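Local coordinates for beta-hexosaminidase (Neisseria gonorrhoeae, PDB 6JTJ), which hydrolyses terminal beta-linked N-acetylglucosamine and, in peptidoglycan recycling, probably removes this sugar from peptide-linked cell-wall fragments, at residues V104-G109 with T119-M124; N125-I130 with R180-N185; F163-D168 with R191-L196; C174-N179 with P213-V218. One frame throughout, in Å; residues are numbered along the deposited sequence.

Contact 1 (V104-G109 with T119-M124); sequences VDHEGG and TRLPAM. With NAG (2-acetamido-2-deoxy-beta-D-glucopyranose), chain I.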
# COMPACT_ATOMS: atom_id res chain seq x y z
N VAL C 104 -18.84 0.92 -0.05
CA VAL C 104 -17.77 0.65 0.93
C VAL C 104 -16.75 -0.33 0.31
O VAL C 104 -17.06 -1.05 -0.63
CB VAL C 104 -18.35 0.05 2.22
CG1 VAL C 104 -18.84 -1.38 2.00
CG2 VAL C 104 -17.35 0.10 3.36
N ASP C 105 -15.53 -0.29 0.83
CA ASP C 105 -14.49 -1.24 0.46
C ASP C 105 -14.53 -2.47 1.37
O ASP C 105 -13.87 -2.50 2.41
CB ASP C 105 -13.10 -0.57 0.57
CG ASP C 105 -12.90 0.58 -0.41
OD1 ASP C 105 -13.00 0.32 -1.62
OD2 ASP C 105 -12.61 1.71 0.02
N HIS C 106 -15.34 -3.47 0.98
CA HIS C 106 -15.25 -4.80 1.57
C HIS C 106 -14.73 -5.75 0.53
O HIS C 106 -15.48 -6.24 -0.32
CB HIS C 106 -16.60 -5.30 2.10
CG HIS C 106 -16.86 -4.91 3.53
ND1 HIS C 106 -17.65 -5.66 4.37
CD2 HIS C 106 -16.44 -3.86 4.25
CE1 HIS C 106 -17.69 -5.10 5.56
NE2 HIS C 106 -16.97 -3.99 5.51
N GLU C 107 -13.43 -6.00 0.58
CA GLU C 107 -12.79 -6.98 -0.27
C GLU C 107 -12.62 -8.28 0.48
O GLU C 107 -12.88 -9.35 -0.05
CB GLU C 107 -11.40 -6.50 -0.70
CG GLU C 107 -11.41 -5.31 -1.64
CD GLU C 107 -10.01 -4.76 -1.90
OE1 GLU C 107 -9.02 -5.51 -1.76
OE2 GLU C 107 -9.92 -3.58 -2.27
N GLY C 108 -12.11 -8.17 1.70
CA GLY C 108 -11.68 -9.31 2.47
C GLY C 108 -10.27 -9.13 3.02
O GLY C 108 -9.48 -8.32 2.53
N GLY C 109 -9.95 -9.90 4.05
CA GLY C 109 -8.61 -9.87 4.63
C GLY C 109 -8.37 -8.50 5.19
O GLY C 109 -9.15 -8.01 6.00
N THR C 119 -19.31 -11.12 9.58
CA THR C 119 -18.42 -12.24 9.36
C THR C 119 -17.08 -11.68 8.88
O THR C 119 -17.06 -10.81 8.01
CB THR C 119 -18.94 -13.16 8.27
OG1 THR C 119 -20.24 -13.59 8.64
CG2 THR C 119 -18.05 -14.37 8.08
N ARG C 120 -15.98 -12.17 9.45
CA ARG C 120 -14.65 -11.79 9.00
C ARG C 120 -14.37 -12.46 7.66
O ARG C 120 -14.50 -13.66 7.53
CB ARG C 120 -13.59 -12.18 10.03
CG ARG C 120 -12.23 -11.53 9.79
CD ARG C 120 -12.25 -10.06 10.18
NE ARG C 120 -10.92 -9.46 10.05
CZ ARG C 120 -10.38 -8.99 8.93
NH1 ARG C 120 -11.06 -9.01 7.78
NH2 ARG C 120 -9.15 -8.48 8.95
N LEU C 121 -14.01 -11.67 6.67
CA LEU C 121 -13.82 -12.17 5.31
C LEU C 121 -12.37 -12.54 5.05
O LEU C 121 -11.47 -11.84 5.51
CB LEU C 121 -14.26 -11.12 4.30
CG LEU C 121 -15.72 -10.67 4.39
CD1 LEU C 121 -15.91 -9.35 3.66
CD2 LEU C 121 -16.66 -11.72 3.85
N PRO C 122 -12.14 -13.61 4.29
CA PRO C 122 -10.79 -13.99 3.99
C PRO C 122 -10.23 -13.10 2.91
O PRO C 122 -11.01 -12.52 2.14
CB PRO C 122 -10.95 -15.40 3.42
CG PRO C 122 -12.30 -15.37 2.77
CD PRO C 122 -13.12 -14.57 3.73
N ALA C 123 -8.91 -13.00 2.84
CA ALA C 123 -8.26 -12.34 1.72
C ALA C 123 -8.55 -13.14 0.43
O ALA C 123 -8.67 -14.36 0.47
CB ALA C 123 -6.77 -12.26 1.96
N MET C 124 -8.66 -12.45 -0.69
CA MET C 124 -8.97 -13.13 -1.95
C MET C 124 -7.94 -14.17 -2.38
O MET C 124 -8.28 -15.13 -3.06
CB MET C 124 -9.19 -12.13 -3.08
CG MET C 124 -10.40 -11.24 -2.90
SD MET C 124 -11.95 -12.17 -2.80
CE MET C 124 -12.16 -12.36 -1.04
C1 NAG I . -7.85 3.37 -3.59
C2 NAG I . -7.65 1.85 -3.47
C3 NAG I . -8.88 1.12 -3.96
C4 NAG I . -10.14 1.67 -3.30
C5 NAG I . -10.30 3.15 -3.57
C6 NAG I . -11.46 3.73 -2.76
C7 NAG I . -5.58 0.50 -3.85
C8 NAG I . -5.71 0.01 -2.47
N2 NAG I . -6.53 1.37 -4.23
O1 NAG I . -6.98 4.05 -2.72
O3 NAG I . -8.72 -0.26 -3.70
O4 NAG I . -11.29 0.97 -3.72
O5 NAG I . -9.13 3.82 -3.17
O6 NAG I . -11.25 3.66 -1.35
O7 NAG I . -4.62 0.14 -4.56
O HOH W 1 -8.71 -9.26 -0.05
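Leu121 lays its CB against the CA of Gly108, 3.6 Å away, while its CD1 reaches across to ND1 of His106 at 4.1 Å, the two side chains crossing at about a right angle. The far nitrogen of that ring, NE2, is bonded to the backbone N of Phe114. Gly108 also meets Pro122, the residue after Leu121: its CA-H makes a bent contact with Pro122 O over 3.3 Å. Having no side chain, Gly108 can lie this close to the Pro122 carbonyl and take backbone angles (129°/160°) that crowd the preceding carbonyl, so glycine suits the place on both counts. Together with Glu107 it faces Val111, forming a classic beta bulge. Gly109 N then donates to Leu121 O (2.9 Å), and Gly109 O accepts hydrogen bonds from both end nitrogens of Arg120, NH1 at 2.8 Å and NH2 at 3.0 Å, with the oxygen in the guanidinium plane. A bend at chi2 brings the group round to that carbonyl. A water joins Gly108 O to Met124 N.

Three residues back along the strand from Gly108, Asp105 holds bound N-acetylglucosamine with both oxygens, OD1 to O4 (2.8 Å) and OD2 to O6 (2.7 Å). The bulged strand end is thus gripped through its backbone; Asp105 bonds the sugar itself, while Glu107, through its salt bridges, probably positions Lys210 and Arg180.

Contact 2 (N125-I130 with R180-N185); sequences NVLGQI and RSFHRN. With NAG (2-acetamido-2-deoxy-beta-D-glucopyranose), chain I.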
# COMPACT_ATOMS: atom_id res chain seq x y z
N ASN C 125 -6.68 -14.03 -1.97
CA ASN C 125 -5.72 -15.04 -2.36
C ASN C 125 -6.00 -16.41 -1.73
O ASN C 125 -5.51 -17.42 -2.23
CB ASN C 125 -4.28 -14.61 -2.08
CG ASN C 125 -3.88 -14.77 -0.64
OD1 ASN C 125 -4.65 -14.48 0.27
ND2 ASN C 125 -2.67 -15.23 -0.43
N VAL C 126 -6.74 -16.43 -0.63
CA VAL C 126 -7.15 -17.66 -0.00
C VAL C 126 -7.97 -18.48 -1.00
O VAL C 126 -7.82 -19.68 -1.06
CB VAL C 126 -7.95 -17.41 1.28
CG1 VAL C 126 -8.56 -18.69 1.81
CG2 VAL C 126 -7.04 -16.80 2.36
N LEU C 127 -8.78 -17.80 -1.82
CA LEU C 127 -9.56 -18.48 -2.84
C LEU C 127 -8.70 -19.04 -3.94
O LEU C 127 -8.94 -20.12 -4.44
CB LEU C 127 -10.64 -17.56 -3.40
CG LEU C 127 -11.65 -17.11 -2.34
CD1 LEU C 127 -12.47 -15.94 -2.84
CD2 LEU C 127 -12.54 -18.26 -1.91
N GLY C 128 -7.64 -18.33 -4.30
CA GLY C 128 -6.67 -18.83 -5.27
C GLY C 128 -5.85 -20.00 -4.73
O GLY C 128 -5.38 -20.84 -5.50
N GLN C 129 -5.65 -20.05 -3.43
CA GLN C 129 -4.96 -21.18 -2.82
C GLN C 129 -5.84 -22.43 -2.85
O GLN C 129 -5.34 -23.54 -3.05
CB GLN C 129 -4.54 -20.86 -1.39
CG GLN C 129 -3.41 -19.86 -1.35
CD GLN C 129 -3.11 -19.35 0.05
OE1 GLN C 129 -3.99 -19.27 0.92
NE2 GLN C 129 -1.86 -19.02 0.28
N ILE C 130 -7.15 -22.26 -2.61
CA ILE C 130 -8.10 -23.35 -2.76
C ILE C 130 -8.10 -23.84 -4.21
O ILE C 130 -8.14 -25.04 -4.46
CB ILE C 130 -9.52 -22.93 -2.35
CG1 ILE C 130 -9.59 -22.67 -0.86
CG2 ILE C 130 -10.53 -24.02 -2.72
CD1 ILE C 130 -10.87 -22.02 -0.38
N ARG C 180 -4.47 -9.32 -1.78
CA ARG C 180 -5.77 -8.88 -2.27
C ARG C 180 -6.07 -9.44 -3.66
O ARG C 180 -7.23 -9.38 -4.09
CB ARG C 180 -5.84 -7.38 -2.31
CG ARG C 180 -5.74 -6.73 -0.93
CD ARG C 180 -5.33 -5.28 -1.06
NE ARG C 180 -6.39 -4.51 -1.69
CZ ARG C 180 -6.23 -3.30 -2.20
NH1 ARG C 180 -5.04 -2.74 -2.18
NH2 ARG C 180 -7.27 -2.66 -2.74
N SER C 181 -5.05 -9.94 -4.34
CA SER C 181 -5.22 -10.56 -5.64
C SER C 181 -5.56 -12.05 -5.47
O SER C 181 -5.01 -12.72 -4.59
CB SER C 181 -3.95 -10.41 -6.47
OG SER C 181 -3.95 -11.25 -7.58
N PHE C 182 -6.48 -12.55 -6.31
CA PHE C 182 -6.88 -13.95 -6.27
C PHE C 182 -5.71 -14.88 -6.55
O PHE C 182 -5.56 -15.89 -5.88
CB PHE C 182 -7.94 -14.27 -7.33
CG PHE C 182 -9.32 -13.77 -7.01
CD1 PHE C 182 -10.10 -14.39 -6.05
CD2 PHE C 182 -9.85 -12.69 -7.70
CE1 PHE C 182 -11.38 -13.94 -5.78
CE2 PHE C 182 -11.13 -12.25 -7.44
CZ PHE C 182 -11.90 -12.87 -6.47
N HIS C 183 -4.90 -14.54 -7.55
CA HIS C 183 -3.99 -15.50 -8.16
C HIS C 183 -3.08 -14.82 -9.19
O HIS C 183 -3.35 -13.71 -9.64
CB HIS C 183 -4.85 -16.59 -8.86
CG HIS C 183 -4.17 -17.90 -9.02
ND1 HIS C 183 -3.38 -18.20 -10.10
CD2 HIS C 183 -4.21 -19.03 -8.27
CE1 HIS C 183 -2.93 -19.44 -9.99
NE2 HIS C 183 -3.42 -19.96 -8.88
N ARG C 184 -1.98 -15.49 -9.55
CA ARG C 184 -1.09 -15.02 -10.61
C ARG C 184 -1.69 -15.15 -12.01
O ARG C 184 -1.43 -14.35 -12.89
CB ARG C 184 0.21 -15.84 -10.56
CG ARG C 184 1.24 -15.44 -11.60
CD ARG C 184 2.43 -16.39 -11.63
NE ARG C 184 3.45 -15.92 -12.59
CZ ARG C 184 4.41 -15.03 -12.33
NH1 ARG C 184 4.54 -14.48 -11.12
NH2 ARG C 184 5.27 -14.68 -13.30
N ASN C 185 -2.53 -16.15 -12.19
CA ASN C 185 -2.92 -16.62 -13.51
C ASN C 185 -4.21 -15.94 -13.93
O ASN C 185 -5.21 -16.05 -13.25
CB ASN C 185 -3.12 -18.15 -13.48
CG ASN C 185 -3.35 -18.74 -14.87
OD1 ASN C 185 -4.27 -18.35 -15.59
ND2 ASN C 185 -2.52 -19.68 -15.26
C1 NAG I . -7.85 3.37 -3.59
C2 NAG I . -7.65 1.85 -3.47
C3 NAG I . -8.88 1.12 -3.96
C4 NAG I . -10.14 1.67 -3.30
C5 NAG I . -10.30 3.15 -3.57
C6 NAG I . -11.46 3.73 -2.76
C7 NAG I . -5.58 0.50 -3.85
C8 NAG I . -5.71 0.01 -2.47
N2 NAG I . -6.53 1.37 -4.23
O1 NAG I . -6.98 4.05 -2.72
O3 NAG I . -8.72 -0.26 -3.70
O4 NAG I . -11.29 0.97 -3.72
O5 NAG I . -9.13 3.82 -3.17
O6 NAG I . -11.25 3.66 -1.35
O7 NAG I . -4.62 0.14 -4.56
O HOH W 2 -3.58 -17.26 -4.75
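Apolar contact is made by Leu127 and Phe182, which lie side by side and point the same way: Leu127 CD1 touches the rim of the ring at CE1, 3.7 Å away and in its plane. Both are apolar and buried between helix 124-134 and helix 186-202, whose Leu192 and Ala193 also pack on the phenyl group.

One CA-H...O contact and two close van der Waals approaches bring the loop against the first turns of helix 124-134. Gly128 presents its CA-H to Phe182 O over 3.2 Å with an angle of 152° at the hydrogen, an approach possible because glycine has no CB to strike that oxygen. Asn125 CB rests 3.2 Å from Ser181 O. His183 turns the edge of its ring to the helix, CD2 lying 3.5 Å from Gly128 O.

Hydrogen bonding across the contact runs through water: one molecule donates to Phe182 O at 2.7 Å and, at 3.2 Å, to Asn125 O. Within the loop, ND1 of His183 accepts from Asn185 N (3.0 Å), the donor lying close to the ring plane, and NE2 is bonded to Asp132 OD1. At the loop's start Arg180 turns away from the helix; its NH2 makes a weak bond to O3 of the bound N-acetylglucosamine, while NE is held in a salt bridge by Glu107.

With ND1 an acceptor and NE2 facing a carboxylate, His183 probably carries its proton on NE2; both ring nitrogens are used, fixing the ring's rotation.

Contact 3 (F163-D168 with R191-L196); sequences FTPVLD and RLALAL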
# COMPACT_ATOMS: atom_id res chain seq x y z
N PHE C 163 -16.82 -2.18 -3.22
CA PHE C 163 -15.83 -2.00 -4.27
C PHE C 163 -14.93 -3.24 -4.34
O PHE C 163 -13.84 -3.26 -3.82
CB PHE C 163 -15.01 -0.71 -4.06
CG PHE C 163 -15.81 0.58 -4.25
CD1 PHE C 163 -16.62 0.74 -5.35
CD2 PHE C 163 -15.74 1.62 -3.33
CE1 PHE C 163 -17.34 1.92 -5.55
CE2 PHE C 163 -16.45 2.81 -3.54
CZ PHE C 163 -17.24 2.96 -4.65
N THR C 164 -15.43 -4.27 -5.02
CA THR C 164 -14.77 -5.54 -5.14
C THR C 164 -15.38 -6.21 -6.37
O THR C 164 -16.55 -5.95 -6.71
CB THR C 164 -14.96 -6.35 -3.84
OG1 THR C 164 -14.02 -7.43 -3.78
CG2 THR C 164 -16.39 -6.88 -3.70
N PRO C 165 -14.62 -7.07 -7.07
CA PRO C 165 -13.32 -7.61 -6.73
C PRO C 165 -12.10 -6.96 -7.37
O PRO C 165 -12.17 -6.37 -8.45
CB PRO C 165 -13.40 -9.01 -7.29
CG PRO C 165 -14.18 -8.83 -8.56
CD PRO C 165 -15.21 -7.78 -8.22
N VAL C 166 -10.97 -7.17 -6.70
CA VAL C 166 -9.66 -6.95 -7.27
C VAL C 166 -9.40 -7.98 -8.38
O VAL C 166 -9.51 -9.18 -8.16
CB VAL C 166 -8.58 -7.07 -6.18
CG1 VAL C 166 -7.18 -7.05 -6.79
CG2 VAL C 166 -8.73 -5.93 -5.19
N LEU C 167 -9.07 -7.48 -9.57
CA LEU C 167 -8.78 -8.29 -10.74
C LEU C 167 -7.31 -8.21 -11.13
O LEU C 167 -6.87 -8.79 -12.12
CB LEU C 167 -9.63 -7.79 -11.91
CG LEU C 167 -11.14 -7.84 -11.73
CD1 LEU C 167 -11.86 -7.31 -12.97
CD2 LEU C 167 -11.60 -9.24 -11.42
N ASP C 168 -6.54 -7.49 -10.33
CA ASP C 168 -5.10 -7.40 -10.51
C ASP C 168 -4.48 -8.80 -10.38
O ASP C 168 -4.94 -9.61 -9.57
CB ASP C 168 -4.49 -6.48 -9.45
CG ASP C 168 -5.10 -5.07 -9.49
OD1 ASP C 168 -5.23 -4.50 -10.60
OD2 ASP C 168 -5.40 -4.54 -8.39
N ARG C 191 -12.05 -16.46 -13.50
CA ARG C 191 -13.08 -17.41 -13.07
C ARG C 191 -13.46 -17.23 -11.60
O ARG C 191 -14.65 -17.29 -11.26
CB ARG C 191 -12.65 -18.85 -13.38
CG ARG C 191 -12.47 -19.09 -14.91
CD ARG C 191 -13.63 -19.90 -15.48
NE ARG C 191 -14.97 -19.42 -15.19
CZ ARG C 191 -15.77 -18.71 -16.00
NH1 ARG C 191 -15.37 -18.27 -17.18
NH2 ARG C 191 -17.01 -18.44 -15.58
N LEU C 192 -12.49 -16.97 -10.72
CA LEU C 192 -12.84 -16.72 -9.32
C LEU C 192 -13.64 -15.44 -9.19
O LEU C 192 -14.59 -15.36 -8.41
CB LEU C 192 -11.58 -16.67 -8.45
CG LEU C 192 -10.87 -18.03 -8.38
CD1 LEU C 192 -9.46 -17.90 -7.83
CD2 LEU C 192 -11.69 -18.99 -7.51
N ALA C 193 -13.26 -14.44 -9.96
CA ALA C 193 -13.98 -13.16 -9.93
C ALA C 193 -15.44 -13.35 -10.37
O ALA C 193 -16.34 -12.83 -9.74
CB ALA C 193 -13.27 -12.15 -10.83
N LEU C 194 -15.64 -14.06 -11.47
CA LEU C 194 -17.00 -14.32 -11.97
C LEU C 194 -17.86 -15.06 -10.96
O LEU C 194 -19.03 -14.74 -10.75
CB LEU C 194 -16.94 -15.10 -13.28
CG LEU C 194 -16.42 -14.34 -14.49
CD1 LEU C 194 -16.09 -15.31 -15.63
CD2 LEU C 194 -17.44 -13.31 -14.96
N ALA C 195 -17.25 -16.02 -10.26
CA ALA C 195 -17.96 -16.75 -9.20
C ALA C 195 -18.27 -15.86 -8.03
O ALA C 195 -19.36 -15.94 -7.41
CB ALA C 195 -17.12 -17.94 -8.75
N LEU C 196 -17.31 -15.01 -7.65
CA LEU C 196 -17.58 -14.06 -6.56
C LEU C 196 -18.74 -13.16 -6.98
O LEU C 196 -19.62 -12.86 -6.17
CB LEU C 196 -16.34 -13.21 -6.26
CG LEU C 196 -16.51 -12.29 -5.04
CD1 LEU C 196 -16.07 -12.97 -3.75
CD2 LEU C 196 -15.71 -11.02 -5.23
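A beta-alpha-beta crossover of the family 3 barrel, a TIM-barrel-like fold, provides the setting: strand 161-162 runs into the loop holding Phe163-Asp168, and the chain returns along helix 186-202 before entering strand 208-212. The contact is where the extended start of that loop meets the inward face of the helix, and it is almost entirely apolar, without a hydrogen bond across it.

Ala193 and Leu196, three residues apart, project from the helix toward the loop. Pro165 projects to meet them: its CB lies 3.7 Å from Leu196 CD2, and its CG is 4.1 Å from the methyl of Ala193. Proline suits this spot because its compact apolar ring fits against the alanine methyl and the leucine branch, and the cis peptide before it bends the chain. Leu196 has CG anti to its backbone N (chi1 -174°), a setting that brings CD2 against Pro165 CB and near Thr164 OG1, 4.2 Å away. Alanine at 193 has just one methyl, so the helix can come close, with 6.4 Å between the CA atoms of Pro165 and Ala193.

Further out, Leu196 also packs on Val146 of helix 136-155, and Pro165 on Met247 of helix 242-249. The loop also reaches the sugar site: Asp168, at its end, accepts from ND1 of His211, whose NE2 bonds the bound N-acetylglucosamine.

Tightest of all is the meeting of Leu167 with the helix, where CD2 presses on Ala193 CB at 3.4 Å, closer than usual van der Waals contact.

Contact 4 (C174-N179 with P213-V218); sequences CAVIGN and PGHGFV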
# COMPACT_ATOMS: atom_id res chain seq x y z
N CYS C 174 3.84 -6.34 -6.29
CA CYS C 174 3.10 -5.20 -5.72
C CYS C 174 2.57 -5.50 -4.33
O CYS C 174 1.55 -6.20 -4.17
CB CYS C 174 1.93 -4.83 -6.62
SG CYS C 174 1.29 -3.19 -6.20
N ALA C 175 3.24 -4.98 -3.32
CA ALA C 175 2.90 -5.28 -1.93
C ALA C 175 1.55 -4.72 -1.53
O ALA C 175 0.81 -5.35 -0.81
CB ALA C 175 3.96 -4.71 -0.99
N VAL C 176 1.22 -3.54 -2.01
CA VAL C 176 -0.04 -2.93 -1.65
C VAL C 176 -1.24 -3.77 -2.13
O VAL C 176 -2.33 -3.68 -1.54
CB VAL C 176 -0.12 -1.44 -2.08
CG1 VAL C 176 -0.24 -1.25 -3.59
CG2 VAL C 176 -1.29 -0.78 -1.38
N ILE C 177 -1.08 -4.49 -3.24
CA ILE C 177 -2.10 -5.41 -3.69
C ILE C 177 -1.92 -6.67 -2.86
O ILE C 177 -2.80 -7.04 -2.11
CB ILE C 177 -2.03 -5.72 -5.20
CG1 ILE C 177 -2.19 -4.44 -6.04
CG2 ILE C 177 -3.09 -6.75 -5.60
CD1 ILE C 177 -3.44 -3.64 -5.77
N GLY C 178 -0.75 -7.28 -2.97
CA GLY C 178 -0.39 -8.41 -2.13
C GLY C 178 -1.36 -9.56 -2.16
O GLY C 178 -1.71 -10.05 -3.23
N ASN C 179 -1.87 -9.93 -0.99
CA ASN C 179 -2.84 -10.98 -0.93
C ASN C 179 -4.28 -10.56 -1.35
O ASN C 179 -5.20 -11.35 -1.29
CB ASN C 179 -2.75 -11.66 0.44
CG ASN C 179 -3.38 -10.83 1.55
OD1 ASN C 179 -3.99 -9.79 1.30
ND2 ASN C 179 -3.27 -11.30 2.78
N PRO C 213 -6.05 -0.64 -15.81
CA PRO C 213 -6.05 -1.89 -16.54
C PRO C 213 -5.19 -3.00 -15.92
O PRO C 213 -4.94 -4.02 -16.60
CB PRO C 213 -5.45 -1.47 -17.87
CG PRO C 213 -4.42 -0.47 -17.47
CD PRO C 213 -4.98 0.25 -16.29
N GLY C 214 -4.78 -2.84 -14.66
CA GLY C 214 -4.03 -3.90 -13.95
C GLY C 214 -2.89 -3.33 -13.14
O GLY C 214 -1.95 -2.76 -13.67
N HIS C 215 -3.00 -3.48 -11.82
CA HIS C 215 -2.06 -2.90 -10.86
C HIS C 215 -1.00 -3.93 -10.40
O HIS C 215 -0.12 -3.61 -9.59
CB HIS C 215 -2.86 -2.43 -9.64
CG HIS C 215 -2.22 -1.33 -8.85
ND1 HIS C 215 -0.94 -1.43 -8.34
CD2 HIS C 215 -2.71 -0.14 -8.42
CE1 HIS C 215 -0.65 -0.33 -7.66
NE2 HIS C 215 -1.71 0.47 -7.69
N GLY C 216 -1.12 -5.16 -10.87
CA GLY C 216 -0.32 -6.23 -10.32
C GLY C 216 1.18 -6.23 -10.61
O GLY C 216 1.93 -6.89 -9.90
N PHE C 217 1.59 -5.59 -11.68
CA PHE C 217 2.96 -5.73 -12.17
C PHE C 217 3.91 -4.69 -11.59
O PHE C 217 5.09 -4.96 -11.42
CB PHE C 217 3.01 -5.69 -13.71
CG PHE C 217 4.37 -6.05 -14.27
CD1 PHE C 217 4.73 -7.38 -14.45
CD2 PHE C 217 5.28 -5.06 -14.61
CE1 PHE C 217 5.98 -7.72 -15.00
CE2 PHE C 217 6.52 -5.39 -15.15
CZ PHE C 217 6.87 -6.73 -15.34
N VAL C 218 3.41 -3.50 -11.29
CA VAL C 218 4.24 -2.46 -10.69
C VAL C 218 4.59 -2.80 -9.25
O VAL C 218 4.02 -3.71 -8.66
CB VAL C 218 3.56 -1.09 -10.66
CG1 VAL C 218 3.25 -0.64 -12.05
CG2 VAL C 218 2.29 -1.12 -9.79
O HOH W 3 2.07 -8.19 -7.67
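His215 starts its contact at CB, which lies 4.1 Å from CD1 of Ile177. The same methyl continues over one face of the imidazole, 4.0 Å from CG and displaced toward the rim, so an apolar methyl lies over that part of the ring face. Next along the ring, ND1 has Cys174 SG at 3.6 Å, and CE1 at the tip is near the same sulfur and, farther off, Val176 CG1 at 4.2 Å. With CG anti to the backbone N (chi1 -155°), the histidine is swung out among these three residues. ND1 is buried here without a hydrogen-bond partner anywhere in the model; the sulfur beside it is a mild, polarisable neighbour, set obliquely 4.4 Å from the ring centroid and 67° off the normal.

Both segments are loops after barrel strands of the family 3 fold: residues 174-179 come after strand 161-162, and the loop with residues 213-218 comes after strand 208-212. The second loop continues to Asp221 and His223, predicted to take part in catalysis. His215 also meets His211 of the sugar site edge-to-face, and Val176 packs on Val176 of the second subunit, placing the contact at the interface.

Cys174 extends the join to the rest of the other loop. Its CB lies 3.1 Å from Val218 O, and its small thiol fits between the His215 ring and Val218 CG2. The backbone is bridged by a water that accepts from Cys174 N at 2.9 Å and donates to Gly216 O at 2.6 Å.

Overall arrangement
All four contacts lie in one barrel domain, on strand 101-108 and in the loops and helices that follow it and strands 161-162 and 208-212. Contact 1 closes before the others open; contacts 2, 3 and 4 interleave along the chain, because the long loop 163-185 contributes a segment to each. Contacts 2 and 3 are nearest, with centres about 10 Å apart, and Phe182 of contact 2 packs on Leu192 of helix 186-202, which belongs to contact 3; contacts 1 and 4 are farthest, about 17 Å. Asn125 N bonds to Asn179 O, joining contacts 2 and 4. The Glu107-Arg180 salt bridge ties contacts 1 and 2, which both touch the sugar; contacts 1, 2 and 4 reach the second subunit.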